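PDB 7D3U: monovalent Na+/H+ antiporter subunit D from Dietzia sp. DQ12-45-1b, which probably serves as an antiporter-like membrane subunit of the multi-subunit Mrp complex, which exchanges sodium ions for protons. Local coordinates for residues E348-P353 against R524-A529. Sequence-based numbering, arbitrary orientation.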
ATOM      1  N   GLU A 348       8.390  13.403 -12.467  1.00 79.68           N
ATOM      2  CA  GLU A 348       9.294  13.513 -11.331  1.00 79.68           C
ATOM      3  C   GLU A 348      10.696  13.019 -11.652  1.00 79.68           C
ATOM      4  O   GLU A 348      11.632  13.324 -10.905  1.00 79.68           O
ATOM      5  CB  GLU A 348       8.735  12.739 -10.139  1.00 79.68           C
ATOM      6  CG  GLU A 348       7.626  13.462  -9.404  1.00 79.68           C
ATOM      7  CD  GLU A 348       7.374  12.886  -8.026  1.00 79.68           C
ATOM      8  OE1 GLU A 348       8.072  11.921  -7.649  1.00 79.68           O
ATOM      9  OE2 GLU A 348       6.481  13.397  -7.320  1.00 79.68           O
ATOM     10  N   VAL A 349      10.865  12.264 -12.736  1.00 75.61           N
ATOM     11  CA  VAL A 349      12.194  11.793 -13.104  1.00 75.61           C
ATOM     12  C   VAL A 349      12.955  12.869 -13.862  1.00 75.61           C
ATOM     13  O   VAL A 349      14.146  13.091 -13.620  1.00 75.61           O
ATOM     14  CB  VAL A 349      12.083  10.489 -13.915  1.00 75.61           C
ATOM     15  CG1 VAL A 349      13.341  10.254 -14.727  1.00 75.61           C
ATOM     16  CG2 VAL A 349      11.820   9.316 -12.990  1.00 75.61           C
ATOM     17  N   ARG A 350      12.286  13.567 -14.777  1.00 76.06           N
ATOM     18  CA  ARG A 350      12.942  14.598 -15.569  1.00 76.06           C
ATOM     19  C   ARG A 350      12.812  15.987 -14.965  1.00 76.06           C
ATOM     20  O   ARG A 350      13.724  16.806 -15.125  1.00 76.06           O
ATOM     21  CB  ARG A 350      12.374  14.613 -16.990  1.00 76.06           C
ATOM     22  CG  ARG A 350      12.739  13.399 -17.818  1.00 76.06           C
ATOM     23  CD  ARG A 350      14.167  12.961 -17.564  1.00 76.06           C
ATOM     24  NE  ARG A 350      14.595  11.945 -18.518  1.00 76.06           N
ATOM     25  CZ  ARG A 350      15.479  10.992 -18.246  1.00 76.06           C
ATOM     26  NH1 ARG A 350      16.029  10.920 -17.044  1.00 76.06           N
ATOM     27  NH2 ARG A 350      15.809  10.109 -19.176  1.00 76.06           N
ATOM     28  N   TYR A 351      11.708  16.280 -14.283  1.00 77.40           N
ATOM     29  CA  TYR A 351      11.477  17.601 -13.719  1.00 77.40           C
ATOM     30  C   TYR A 351      11.621  17.643 -12.206  1.00 77.40           C
ATOM     31  O   TYR A 351      11.449  18.712 -11.613  1.00 77.40           O
ATOM     32  CB  TYR A 351      10.088  18.111 -14.115  1.00 77.40           C
ATOM     33  CG  TYR A 351       9.940  18.403 -15.587  1.00 77.40           C
ATOM     34  CD1 TYR A 351       9.560  17.410 -16.477  1.00 77.40           C
ATOM     35  CD2 TYR A 351      10.177  19.673 -16.087  1.00 77.40           C
ATOM     36  CE1 TYR A 351       9.422  17.674 -17.822  1.00 77.40           C
ATOM     37  CE2 TYR A 351      10.043  19.945 -17.430  1.00 77.40           C
ATOM     38  CZ  TYR A 351       9.666  18.943 -18.293  1.00 77.40           C
ATOM     39  OH  TYR A 351       9.530  19.213 -19.633  1.00 77.40           O
ATOM     40  N   GLY A 352      11.926  16.519 -11.566  1.00 81.08           N
ATOM     41  CA  GLY A 352      12.110  16.484 -10.136  1.00 81.08           C
ATOM     42  C   GLY A 352      10.806  16.592  -9.372  1.00 81.08           C
ATOM     43  O   GLY A 352       9.802  17.099  -9.876  1.00 81.08           O
ATOM     44  N   PRO A 353      10.801  16.111  -8.129  1.00 84.06           N
ATOM     45  CA  PRO A 353       9.582  16.172  -7.309  1.00 84.06           C
ATOM     46  C   PRO A 353       9.314  17.595  -6.845  1.00 84.06           C
ATOM     47  O   PRO A 353      10.101  18.175  -6.095  1.00 84.06           O
ATOM     48  CB  PRO A 353       9.899  15.243  -6.129  1.00 84.06           C
ATOM     49  CG  PRO A 353      11.156  14.511  -6.511  1.00 84.06           C
ATOM     50  CD  PRO A 353      11.892  15.414  -7.435  1.00 84.06           C
ATOM     51  N   ARG A 524      11.449  19.581 -24.519  1.00 85.34           N
ATOM     52  CA  ARG A 524      10.962  18.211 -24.381  1.00 85.34           C
ATOM     53  C   ARG A 524      12.007  17.402 -23.624  1.00 85.34           C
ATOM     54  O   ARG A 524      12.988  16.936 -24.205  1.00 85.34           O
ATOM     55  CB  ARG A 524      10.672  17.609 -25.749  1.00 85.34           C
ATOM     56  CG  ARG A 524      10.044  16.229 -25.709  1.00 85.34           C
ATOM     57  CD  ARG A 524       9.555  15.824 -27.087  1.00 85.34           C
ATOM     58  NE  ARG A 524       8.693  14.648 -27.043  1.00 85.34           N
ATOM     59  CZ  ARG A 524       9.122  13.403 -27.218  1.00 85.34           C
ATOM     60  NH1 ARG A 524      10.406  13.170 -27.448  1.00 85.34           N
ATOM     61  NH2 ARG A 524       8.268  12.390 -27.163  1.00 85.34           N
ATOM     62  N   ARG A 525      11.796  17.233 -22.320  1.00 81.83           N
ATOM     63  CA  ARG A 525      12.716  16.461 -21.494  1.00 81.83           C
ATOM     64  C   ARG A 525      12.394  14.973 -21.496  1.00 81.83           C
ATOM     65  O   ARG A 525      13.304  14.144 -21.590  1.00 81.83           O
ATOM     66  CB  ARG A 525      12.697  16.978 -20.055  1.00 81.83           C
ATOM     67  CG  ARG A 525      13.223  18.385 -19.878  1.00 81.83           C
ATOM     68  CD  ARG A 525      13.523  18.652 -18.418  1.00 81.83           C
ATOM     69  NE  ARG A 525      13.574  20.078 -18.118  1.00 81.83           N
ATOM     70  CZ  ARG A 525      13.785  20.575 -16.905  1.00 81.83           C
ATOM     71  NH1 ARG A 525      13.962  19.763 -15.874  1.00 81.83           N
ATOM     72  NH2 ARG A 525      13.819  21.887 -16.726  1.00 81.83           N
ATOM     73  N   ILE A 526      11.116  14.621 -21.393  1.00 78.98           N
ATOM     74  CA  ILE A 526      10.703  13.226 -21.277  1.00 78.98           C
ATOM     75  C   ILE A 526      10.693  12.611 -22.671  1.00 78.98           C
ATOM     76  O   ILE A 526       9.797  12.881 -23.473  1.00 78.98           O
ATOM     77  CB  ILE A 526       9.331  13.102 -20.607  1.00 78.98           C
ATOM     78  CG1 ILE A 526       9.352  13.767 -19.233  1.00 78.98           C
ATOM     79  CG2 ILE A 526       8.920  11.651 -20.494  1.00 78.98           C
ATOM     80  CD1 ILE A 526       7.988  13.896 -18.608  1.00 78.98           C
ATOM     81  N   GLY A 527      11.689  11.782 -22.960  1.00 80.36           N
ATOM     82  CA  GLY A 527      11.761  11.104 -24.234  1.00 80.36           C
ATOM     83  C   GLY A 527      10.657  10.072 -24.391  1.00 80.36           C
ATOM     84  O   GLY A 527       9.729   9.962 -23.588  1.00 80.36           O
ATOM     85  N   LEU A 528      10.778   9.293 -25.465  1.00 78.69           N
ATOM     86  CA  LEU A 528       9.760   8.290 -25.757  1.00 78.69           C
ATOM     87  C   LEU A 528       9.850   7.111 -24.798  1.00 78.69           C
ATOM     88  O   LEU A 528       8.826   6.520 -24.436  1.00 78.69           O
ATOM     89  CB  LEU A 528       9.891   7.817 -27.203  1.00 78.69           C
ATOM     90  CG  LEU A 528       8.867   6.781 -27.664  1.00 78.69           C
ATOM     91  CD1 LEU A 528       7.454   7.272 -27.402  1.00 78.69           C
ATOM     92  CD2 LEU A 528       9.060   6.454 -29.134  1.00 78.69           C
ATOM     93  N   ALA A 529      11.062   6.761 -24.365  1.00 78.44           N
ATOM     94  CA  ALA A 529      11.241   5.594 -23.510  1.00 78.44           C
ATOM     95  C   ALA A 529      10.644   5.785 -22.124  1.00 78.44           C
ATOM     96  O   ALA A 529      10.361   4.793 -21.445  1.00 78.44           O
ATOM     97  CB  ALA A 529      12.726   5.253 -23.391  1.00 78.44           C
TER
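Arg-525 crosses obliquely over the phenol of Tyr-351, its chain stretched from CG to NE and running from above the hydroxyl end back toward the ring's CD2 edge. On the way CD sits over the ring face, a CH-pi contact 4.0 Å from the Tyr-351 centroid and 19° off the normal. Beyond it the guanidinium is nearly parallel to the ring, the planes 14° apart, but displaced past its CD2–CE2 edge, with Arg-525 NE 3.6 Å from Tyr-351 CE2. In its own plane, at its edge, the guanidinium offers NH1 to the carbonyl at the end of helix 320-350: Arg-525 NH1 donates to Arg-350 O at 3.1 Å, somewhat bent, though the position of that oxygen is less certain. Ile-526 comes at the ring from its rim, CD1 4.1 Å from Tyr-351 CE1, while its CG1 rests 3.7 Å from CG of Arg-350. Tyr-351 OH is hydrogen-bonded to Glu-366, which also accepts from the backbone N of Ile-526. With an alanine at Tyr-351, Glu-366 would probably lose its hydroxyl partner and the arm of Arg-525 the ring beneath its CD, leaving it freer to turn. The chemistry is thus mixed: an aliphatic arm over an aromatic face, its charged end set past the ring's edge and directed at a helix C-terminus whose dipole would probably favour it, joins the end of helix 320-350 to the lead-in of helix 528-546.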